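Local structure of probable arabinosyltransferase C (Mycobacterium tuberculosis, 3PTY) at residues A58-F67 with V142-Y151; T130-Q141 with L234-P244. The protein is a membrane-bound arabinosyltransferase that polymerises arabinose into cell-wall arabinan, this chain being its C-terminal extracellular, lectin-like carbohydrate-binding domain. One frame throughout, in Å; residues are numbered along the deposited sequence.

Interaction 1. Residues A58-F67 with V142-Y151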
loop_
_atom_site.group_PDB
_atom_site.type_symbol
_atom_site.label_atom_id
_atom_site.label_comp_id
_atom_site.label_asym_id
_atom_site.label_seq_id
_atom_site.Cartn_x
_atom_site.Cartn_y
_atom_site.Cartn_z
ATOM N N ALA A 58 -2.044 -7.770 38.050
ATOM C CA ALA A 58 -0.935 -8.674 37.740
ATOM C C ALA A 58 0.169 -8.050 36.880
ATOM O O ALA A 58 1.342 -8.389 37.028
ATOM C CB ALA A 58 -1.459 -9.970 37.098
ATOM N N LEU A 59 -0.192 -7.128 35.996
ATOM C CA LEU A 59 0.794 -6.595 35.053
ATOM C C LEU A 59 1.921 -5.814 35.737
ATOM O O LEU A 59 3.054 -5.782 35.248
ATOM C CB LEU A 59 0.116 -5.743 33.970
ATOM C CG LEU A 59 1.006 -5.240 32.825
ATOM C CD1 LEU A 59 1.657 -6.405 32.084
ATOM C CD2 LEU A 59 0.194 -4.378 31.856
ATOM N N GLY A 60 1.615 -5.179 36.863
ATOM C CA GLY A 60 2.625 -4.414 37.581
ATOM C C GLY A 60 2.834 -4.865 39.019
ATOM O O GLY A 60 3.335 -4.105 39.847
ATOM N N ALA A 61 2.468 -6.109 39.312
ATOM C CA ALA A 61 2.446 -6.600 40.693
ATOM C C ALA A 61 3.828 -6.816 41.308
ATOM O O ALA A 61 3.970 -6.831 42.528
ATOM C CB ALA A 61 1.620 -7.876 40.793
ATOM N N GLY A 62 4.846 -6.993 40.476
ATOM C CA GLY A 62 6.192 -7.192 40.994
ATOM C C GLY A 62 6.817 -5.852 41.319
ATOM O O GLY A 62 7.109 -5.537 42.482
ATOM N N LEU A 63 7.010 -5.049 40.281
ATOM C CA LEU A 63 7.596 -3.728 40.438
ATOM C C LEU A 63 7.170 -2.841 39.286
ATOM O O LEU A 63 7.149 -3.261 38.130
ATOM C CB LEU A 63 9.122 -3.809 40.447
ATOM C CG LEU A 63 9.797 -2.439 40.314
ATOM C CD1 LEU A 63 9.908 -1.796 41.683
ATOM C CD2 LEU A 63 11.169 -2.557 39.667
ATOM N N SER A 64 6.826 -1.607 39.609
ATOM C CA SER A 64 6.569 -0.608 38.598
ATOM C C SER A 64 7.277 0.671 39.024
ATOM O O SER A 64 6.958 1.249 40.060
ATOM C CB SER A 64 5.069 -0.363 38.475
ATOM O OG SER A 64 4.813 0.819 37.742
ATOM N N GLU A 65 8.256 1.094 38.239
ATOM C CA GLU A 65 8.899 2.375 38.467
ATOM C C GLU A 65 8.654 3.250 37.255
ATOM O O GLU A 65 9.157 2.966 36.175
ATOM C CB GLU A 65 10.401 2.189 38.689
ATOM C CG GLU A 65 11.166 3.497 38.829
ATOM C CD GLU A 65 12.674 3.283 38.912
ATOM O OE1 GLU A 65 13.206 2.446 38.154
ATOM O OE2 GLU A 65 13.329 3.960 39.722
ATOM N N ALA A 66 7.871 4.307 37.438
ATOM C CA ALA A 66 7.519 5.208 36.348
ATOM C C ALA A 66 6.876 4.504 35.140
ATOM O O ALA A 66 6.971 4.986 34.014
ATOM C CB ALA A 66 8.733 6.047 35.924
ATOM N N PHE A 67 6.228 3.367 35.384
ATOM C CA PHE A 67 5.328 2.750 34.403
ATOM C C PHE A 67 3.905 2.937 34.917
ATOM O O PHE A 67 3.586 2.479 36.016
ATOM C CB PHE A 67 5.596 1.248 34.278
ATOM C CG PHE A 67 6.570 0.873 33.182
ATOM C CD1 PHE A 67 7.943 0.961 33.384
ATOM C CD2 PHE A 67 6.107 0.397 31.966
ATOM C CE1 PHE A 67 8.835 0.589 32.387
ATOM C CE2 PHE A 67 6.992 0.032 30.959
ATOM C CZ PHE A 67 8.354 0.127 31.167
ATOM N N VAL A 142 12.414 10.287 33.188
ATOM C CA VAL A 142 13.007 9.565 34.311
ATOM C C VAL A 142 13.232 8.093 33.959
ATOM O O VAL A 142 12.605 7.572 33.039
ATOM C CB VAL A 142 12.114 9.655 35.561
ATOM C CG1 VAL A 142 11.870 11.121 35.933
ATOM C CG2 VAL A 142 10.790 8.944 35.318
ATOM N N PRO A 143 14.137 7.420 34.686
ATOM C CA PRO A 143 14.346 5.983 34.469
ATOM C C PRO A 143 13.074 5.208 34.807
ATOM O O PRO A 143 12.340 5.609 35.709
ATOM C CB PRO A 143 15.453 5.629 35.471
ATOM C CG PRO A 143 16.113 6.924 35.807
ATOM C CD PRO A 143 15.047 7.970 35.710
ATOM N N ALA A 144 12.816 4.113 34.103
ATOM C CA ALA A 144 11.585 3.363 34.326
ATOM C C ALA A 144 11.847 1.874 34.219
ATOM O O ALA A 144 12.697 1.436 33.439
ATOM C CB ALA A 144 10.513 3.797 33.335
ATOM N N MET A 145 11.131 1.095 35.020
ATOM C CA MET A 145 11.319 -0.351 35.027
ATOM C C MET A 145 10.008 -1.023 35.338
ATOM O O MET A 145 9.187 -0.473 36.064
ATOM C CB MET A 145 12.310 -0.770 36.110
ATOM C CG MET A 145 13.660 -0.100 36.045
ATOM S SD MET A 145 14.727 -0.822 37.308
ATOM C CE MET A 145 14.697 -2.543 36.804
ATOM N N LEU A 146 9.829 -2.235 34.824
ATOM C CA LEU A 146 8.622 -2.992 35.113
ATOM C C LEU A 146 8.950 -4.456 35.329
ATOM O O LEU A 146 9.762 -5.035 34.608
ATOM C CB LEU A 146 7.619 -2.859 33.968
ATOM C CG LEU A 146 6.286 -3.603 34.127
ATOM C CD1 LEU A 146 5.451 -2.985 35.253
ATOM C CD2 LEU A 146 5.502 -3.563 32.835
ATOM N N ARG A 147 8.305 -5.049 36.324
ATOM C CA ARG A 147 8.330 -6.486 36.523
ATOM C C ARG A 147 6.916 -6.896 36.878
ATOM O O ARG A 147 6.386 -6.472 37.907
ATOM C CB ARG A 147 9.285 -6.860 37.664
ATOM C CG ARG A 147 9.322 -8.344 37.977
ATOM C CD ARG A 147 10.485 -8.696 38.910
ATOM N NE ARG A 147 10.243 -8.284 40.295
ATOM C CZ ARG A 147 10.896 -7.307 40.915
ATOM N NH1 ARG A 147 11.844 -6.625 40.277
ATOM N NH2 ARG A 147 10.603 -7.015 42.176
ATOM N N SER A 148 6.291 -7.696 36.022
ATOM C CA SER A 148 4.922 -8.120 36.267
ATOM C C SER A 148 4.892 -9.197 37.342
ATOM O O SER A 148 5.929 -9.748 37.722
ATOM C CB SER A 148 4.279 -8.666 34.984
ATOM O OG SER A 148 4.717 -10.000 34.724
ATOM N N GLY A 149 3.694 -9.501 37.825
ATOM C CA GLY A 149 3.494 -10.688 38.628
ATOM C C GLY A 149 3.588 -11.904 37.726
ATOM O O GLY A 149 3.726 -11.787 36.493
ATOM N N TRP A 150 3.505 -13.081 38.332
ATOM C CA TRP A 150 3.594 -14.327 37.584
ATOM C C TRP A 150 2.278 -14.715 36.920
ATOM O O TRP A 150 1.205 -14.583 37.517
ATOM C CB TRP A 150 4.050 -15.462 38.502
ATOM C CG TRP A 150 5.459 -15.310 38.989
ATOM C CD1 TRP A 150 5.862 -14.922 40.238
ATOM C CD2 TRP A 150 6.655 -15.554 38.237
ATOM N NE1 TRP A 150 7.238 -14.909 40.307
ATOM C CE2 TRP A 150 7.751 -15.301 39.095
ATOM C CE3 TRP A 150 6.909 -15.977 36.925
ATOM C CZ2 TRP A 150 9.079 -15.444 38.684
ATOM C CZ3 TRP A 150 8.239 -16.128 36.514
ATOM C CH2 TRP A 150 9.303 -15.858 37.393
ATOM N N TYR A 151 2.383 -15.221 35.691
ATOM C CA TYR A 151 1.245 -15.739 34.943
ATOM C C TYR A 151 1.419 -17.240 34.725
ATOM O O TYR A 151 2.533 -17.720 34.552
ATOM C CB TYR A 151 1.145 -15.042 33.585
ATOM C CG TYR A 151 0.767 -13.584 33.677
ATOM C CD1 TYR A 151 1.745 -12.601 33.827
ATOM C CD2 TYR A 151 -0.571 -13.185 33.621
ATOM C CE1 TYR A 151 1.402 -11.258 33.906
ATOM C CE2 TYR A 151 -0.924 -11.839 33.712
ATOM C CZ TYR A 151 0.065 -10.887 33.854
ATOM O OH TYR A 151 -0.270 -9.556 33.921
#

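Interaction 2. Residues T130-Q141 with L234-P244. With CA (calcium ion), chain C; PO4 (phosphate ion), chain D.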
loop_
_atom_site.group_PDB
_atom_site.type_symbol
_atom_site.label_atom_id
_atom_site.label_comp_id
_atom_site.label_asym_id
_atom_site.label_seq_id
_atom_site.Cartn_x
_atom_site.Cartn_y
_atom_site.Cartn_z
ATOM N N THR A 130 -8.067 -5.794 30.000
ATOM C CA THR A 130 -6.691 -5.623 29.548
ATOM C C THR A 130 -6.015 -4.437 30.208
ATOM O O THR A 130 -6.155 -3.309 29.748
ATOM C CB THR A 130 -6.630 -5.424 28.024
ATOM O OG1 THR A 130 -7.442 -6.418 27.383
ATOM C CG2 THR A 130 -5.190 -5.550 27.531
ATOM N N PRO A 131 -5.272 -4.689 31.292
ATOM C CA PRO A 131 -4.471 -3.619 31.892
ATOM C C PRO A 131 -3.368 -3.199 30.928
ATOM O O PRO A 131 -2.937 -3.997 30.094
ATOM C CB PRO A 131 -3.833 -4.275 33.127
ATOM C CG PRO A 131 -4.135 -5.728 33.053
ATOM C CD PRO A 131 -5.001 -6.018 31.867
ATOM N N VAL A 132 -2.915 -1.959 31.059
ATOM C CA VAL A 132 -1.823 -1.437 30.252
ATOM C C VAL A 132 -0.895 -0.688 31.185
ATOM O O VAL A 132 -1.366 -0.013 32.094
ATOM C CB VAL A 132 -2.323 -0.396 29.220
ATOM C CG1 VAL A 132 -1.204 -0.038 28.255
ATOM C CG2 VAL A 132 -3.516 -0.914 28.468
ATOM N N LEU A 133 0.412 -0.800 30.962
ATOM C CA LEU A 133 1.386 0.034 31.669
ATOM C C LEU A 133 2.450 0.548 30.695
ATOM O O LEU A 133 2.987 -0.225 29.895
ATOM C CB LEU A 133 2.045 -0.743 32.813
ATOM C CG LEU A 133 1.173 -1.081 34.030
ATOM C CD1 LEU A 133 1.944 -1.958 35.014
ATOM C CD2 LEU A 133 0.643 0.192 34.728
ATOM N N GLY A 134 2.747 1.848 30.755
ATOM C CA GLY A 134 3.718 2.445 29.845
ATOM C C GLY A 134 4.645 3.451 30.508
ATOM O O GLY A 134 4.303 4.041 31.536
ATOM N N SER A 135 5.816 3.664 29.914
ATOM C CA SER A 135 6.821 4.551 30.507
ATOM C C SER A 135 6.930 5.899 29.800
ATOM O O SER A 135 7.857 6.662 30.068
ATOM C CB SER A 135 8.194 3.876 30.513
ATOM O OG SER A 135 8.640 3.658 29.183
ATOM N N TRP A 136 6.004 6.198 28.890
ATOM C CA TRP A 136 6.038 7.503 28.240
ATOM C C TRP A 136 5.574 8.591 29.201
ATOM O O TRP A 136 4.701 8.363 30.040
ATOM C CB TRP A 136 5.169 7.545 26.984
ATOM C CG TRP A 136 5.120 8.925 26.377
ATOM C CD1 TRP A 136 5.985 9.448 25.458
ATOM C CD2 TRP A 136 4.169 9.960 26.666
ATOM N NE1 TRP A 136 5.625 10.743 25.149
ATOM C CE2 TRP A 136 4.513 11.080 25.878
ATOM C CE3 TRP A 136 3.059 10.048 27.510
ATOM C CZ2 TRP A 136 3.790 12.271 25.912
ATOM C CZ3 TRP A 136 2.338 11.237 27.542
ATOM C CH2 TRP A 136 2.709 12.329 26.748
ATOM N N ARG A 137 6.167 9.772 29.072
ATOM C CA ARG A 137 5.677 10.949 29.772
ATOM C C ARG A 137 6.153 12.218 29.081
ATOM O O ARG A 137 7.162 12.213 28.371
ATOM C CB ARG A 137 6.119 10.946 31.239
ATOM C CG ARG A 137 7.623 11.063 31.442
ATOM C CD ARG A 137 7.977 10.851 32.903
ATOM N NE ARG A 137 7.320 9.656 33.429
ATOM C CZ ARG A 137 7.039 9.460 34.712
ATOM N NH1 ARG A 137 7.354 10.385 35.615
ATOM N NH2 ARG A 137 6.433 8.345 35.094
ATOM N N ALA A 138 5.414 13.303 29.282
ATOM C CA ALA A 138 5.851 14.602 28.803
ATOM C C ALA A 138 6.749 15.231 29.863
ATOM O O ALA A 138 6.788 14.775 31.011
ATOM C CB ALA A 138 4.646 15.504 28.498
ATOM N N GLY A 139 7.475 16.272 29.477
ATOM C CA GLY A 139 8.331 16.976 30.414
ATOM C C GLY A 139 9.567 16.192 30.806
ATOM O O GLY A 139 10.232 15.598 29.958
ATOM N N VAL A 140 9.873 16.193 32.099
ATOM C CA VAL A 140 11.103 15.593 32.604
ATOM C C VAL A 140 11.105 14.072 32.497
ATOM O O VAL A 140 10.241 13.399 33.057
ATOM C CB VAL A 140 11.353 15.982 34.068
ATOM C CG1 VAL A 140 12.625 15.321 34.582
ATOM C CG2 VAL A 140 11.433 17.501 34.203
ATOM N N GLN A 141 12.094 13.539 31.790
ATOM C CA GLN A 141 12.208 12.103 31.585
ATOM C C GLN A 141 12.913 11.446 32.763
ATOM O O GLN A 141 13.891 11.978 33.279
ATOM C CB GLN A 141 12.963 11.826 30.287
ATOM C CG GLN A 141 12.310 12.461 29.074
ATOM C CD GLN A 141 10.902 11.943 28.847
ATOM O OE1 GLN A 141 10.698 10.748 28.628
ATOM N NE2 GLN A 141 9.923 12.839 28.898
ATOM N N LEU A 234 16.629 8.140 28.446
ATOM C CA LEU A 234 15.839 9.313 28.802
ATOM C C LEU A 234 15.440 10.187 27.619
ATOM O O LEU A 234 14.785 11.210 27.801
ATOM C CB LEU A 234 16.572 10.146 29.856
ATOM C CG LEU A 234 16.961 9.368 31.113
ATOM C CD1 LEU A 234 17.708 10.270 32.087
ATOM C CD2 LEU A 234 15.730 8.758 31.774
ATOM N N ALA A 235 15.824 9.797 26.407
ATOM C CA ALA A 235 15.283 10.456 25.228
ATOM C C ALA A 235 13.766 10.274 25.232
ATOM O O ALA A 235 13.277 9.164 25.432
ATOM C CB ALA A 235 15.889 9.880 23.957
ATOM N N PRO A 236 13.018 11.366 25.018
ATOM C CA PRO A 236 11.555 11.364 25.129
ATOM C C PRO A 236 10.899 10.344 24.208
ATOM O O PRO A 236 9.859 9.783 24.557
ATOM C CB PRO A 236 11.170 12.784 24.698
ATOM C CG PRO A 236 12.383 13.606 24.983
ATOM C CD PRO A 236 13.544 12.702 24.685
ATOM N N GLN A 237 11.511 10.108 23.052
ATOM C CA GLN A 237 10.947 9.214 22.047
ATOM C C GLN A 237 11.156 7.746 22.409
ATOM O O GLN A 237 10.569 6.860 21.795
ATOM C CB GLN A 237 11.561 9.505 20.673
ATOM N N HIS A 238 11.993 7.493 23.407
ATOM C CA HIS A 238 12.308 6.128 23.791
ATOM C C HIS A 238 11.469 5.737 24.993
ATOM O O HIS A 238 11.755 6.154 26.106
ATOM C CB HIS A 238 13.796 5.990 24.111
ATOM C CG HIS A 238 14.267 4.572 24.198
ATOM N ND1 HIS A 238 14.952 3.952 23.175
ATOM C CD2 HIS A 238 14.152 3.651 25.185
ATOM C CE1 HIS A 238 15.246 2.714 23.529
ATOM N NE2 HIS A 238 14.772 2.505 24.744
ATOM N N TRP A 239 10.415 4.964 24.761
ATOM C CA TRP A 239 9.516 4.561 25.836
ATOM C C TRP A 239 8.897 3.210 25.499
ATOM O O TRP A 239 8.986 2.744 24.363
ATOM C CB TRP A 239 8.425 5.618 26.055
ATOM C CG TRP A 239 7.685 5.967 24.801
ATOM C CD1 TRP A 239 8.001 6.955 23.911
ATOM C CD2 TRP A 239 6.513 5.324 24.287
ATOM N NE1 TRP A 239 7.099 6.966 22.879
ATOM C CE2 TRP A 239 6.175 5.975 23.084
ATOM C CE3 TRP A 239 5.716 4.261 24.727
ATOM C CZ2 TRP A 239 5.071 5.601 22.317
ATOM C CZ3 TRP A 239 4.623 3.890 23.963
ATOM C CH2 TRP A 239 4.309 4.561 22.771
ATOM N N ILE A 240 8.269 2.586 26.487
ATOM C CA ILE A 240 7.717 1.242 26.329
ATOM C C ILE A 240 6.321 1.165 26.934
ATOM O O ILE A 240 6.098 1.665 28.030
ATOM C CB ILE A 240 8.592 0.199 27.064
ATOM C CG1 ILE A 240 10.046 0.282 26.591
ATOM C CG2 ILE A 240 8.048 -1.216 26.834
ATOM C CD1 ILE A 240 11.010 -0.581 27.407
ATOM N N ALA A 241 5.385 0.544 26.222
ATOM C CA ALA A 241 4.073 0.243 26.793
ATOM C C ALA A 241 3.758 -1.232 26.566
ATOM O O ALA A 241 3.987 -1.754 25.474
ATOM C CB ALA A 241 2.990 1.121 26.172
ATOM N N LEU A 242 3.234 -1.896 27.593
ATOM C CA LEU A 242 2.989 -3.336 27.530
ATOM C C LEU A 242 1.586 -3.697 27.986
ATOM O O LEU A 242 0.944 -2.944 28.713
ATOM C CB LEU A 242 3.989 -4.100 28.410
ATOM C CG LEU A 242 5.488 -3.945 28.120
ATOM C CD1 LEU A 242 6.292 -4.687 29.171
ATOM C CD2 LEU A 242 5.829 -4.452 26.731
ATOM N N THR A 243 1.129 -4.866 27.554
ATOM C CA THR A 243 -0.109 -5.458 28.042
ATOM C C THR A 243 0.264 -6.886 28.433
ATOM O O THR A 243 1.390 -7.311 28.171
ATOM C CB THR A 243 -1.193 -5.468 26.950
ATOM O OG1 THR A 243 -0.660 -6.075 25.767
ATOM C CG2 THR A 243 -1.648 -4.041 26.625
ATOM N N PRO A 244 -0.656 -7.627 29.075
ATOM C CA PRO A 244 -0.253 -8.943 29.600
ATOM C C PRO A 244 0.002 -10.003 28.536
ATOM O O PRO A 244 -0.445 -9.859 27.398
ATOM C CB PRO A 244 -1.444 -9.349 30.485
ATOM C CG PRO A 244 -2.044 -8.041 30.917
ATOM C CD PRO A 244 -1.932 -7.179 29.657
HETATM CA CA CA C . 12.441 6.463 28.380
HETATM P P PO4 D . 5.970 9.298 19.936
HETATM O O1 PO4 D . 6.423 9.620 18.529
HETATM O O2 PO4 D . 4.940 8.190 19.892
HETATM O O3 PO4 D . 5.346 10.530 20.557
HETATM O O4 PO4 D . 7.161 8.868 20.763
HETATM O O HOH W 1 10.022 7.332 28.955
HETATM O O HOH W 2 8.910 9.229 27.296
HETATM O O HOH W 3 12.520 8.990 27.968
HETATM O O HOH W 4 13.035 6.298 30.808
#

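Interaction 1. Residues A58-F67 with V142-Y151
L63, S64 and E65 run antiparallel to R147, L146 and M145 at one margin of the domain's beta-sandwich, the strand axes approaching to 4.6 Å at 165°. L63–R147 and E65–M145 are hydrogen-bonded pairs flanking the non-hydrogen-bonded pair S64–L146; the bond from E65 N to M145 O, 2.8 Å long, is almost straight at 177°. A classic beta bulge sets in where G62 and L63 both face R147: R147 O accepts a bond of 2.8 Å from L63 N and a weak one from G62 N. Beyond it, G149 N donates to A58 O (2.7 Å), tying segment 142-151 to the type I turn A58-A61.

On the sheet face that bears L63, E65, M145 and R147, the arginine chain bends at chi3 (75°) and carries its guanidinium across L63, whose CB lies 3.7 Å above the plane, toward the rim. The extended E65 chain crosses its cross-strand partner M145 at an oblique angle, bringing OE1 within 3.3 Å of M145 CG. L146 occupies the other face. Its CB sits almost squarely over the F67 ring, 3.8 Å from the centroid, in a CH-pi contact, while A144 CB also touches the ring at CE1. L146 CD1 meets L63 O at 3.4 Å and also reaches L59 O, a buried carbonyl oxygen without a hydrogen-bonding partner in the model, packed against S148 CB.

Interaction 2. Residues T130-Q141 with L234-P244
L133 and L242 form an antiparallel hydrogen-bonded pair in the beta-sandwich, and the next pair, G134–A241, is so close that the CA atoms lie 3.8 Å apart. Past it S135 N still donates to I240 O, but the return bond from I240 N goes to the side-chain OG of S135 (2.9 Å), which also hydrogen-bonds D231, a calcium ligand. At the opposite end the rings of P131 and P244 pack obliquely, CD on CG.

Where the two segments diverge, Q141 spans the gap beside the metal. Its CB and CG both rest on L234 O, each at 3.1 Å. A bend at chi2 (-61°) then turns the amide so that CD and OE1 lie near P236 CA. OE1 accepts from water 3 at 2.6 Å; this water also donates to A235 O and is itself a calcium ligand, so Q141 acts in the second shell. The other tip atom, NE2, turns back on its own loop, donating to G139 O and, at 2.9 Å, to R137 O, both partners close to the amide plane; these bonds fix the rotation of the amide. H238 O binds calcium directly at 2.4 Å, alongside waters 1, 3 and 4, D231 and D233 O.

W136 and W239 form a T-shaped pair: the edge of W136 points at the face of W239, five-membered ring centroids 4.8 Å apart and planes at 75°. W136 CB lies over that same face. At its own edge W239 holds a phosphate ion, probably from the crystallisation liquor, with NE1 donating to O4 at 2.8 Å and 175°.

In the fold
Interactions 1 and 2 lie with their centres 12 Å apart and involve the two outermost strands, 63-65 and 133-134, of one antiparallel sheet. The sheet's ends meet through L146, whose side chain packs on L133 and L242, and through L59 CD2, 3.5 Å from L242 O, and F67 CE2, 3.5 Å from I240 O. The loop joining strand 133-134 to strand 144-152 carries Q141 straight into V142, linking the contacts covalently. Calcium belongs to interaction 2, but A144 CB lies about 6 Å from the ion, and the backbone of D231, whose side chain binds the metal, is hydrogen-bonded to that of A144. The arabinofuranoside pocket, lined by V18, G19, N22, D333 and R337, involves neither contact.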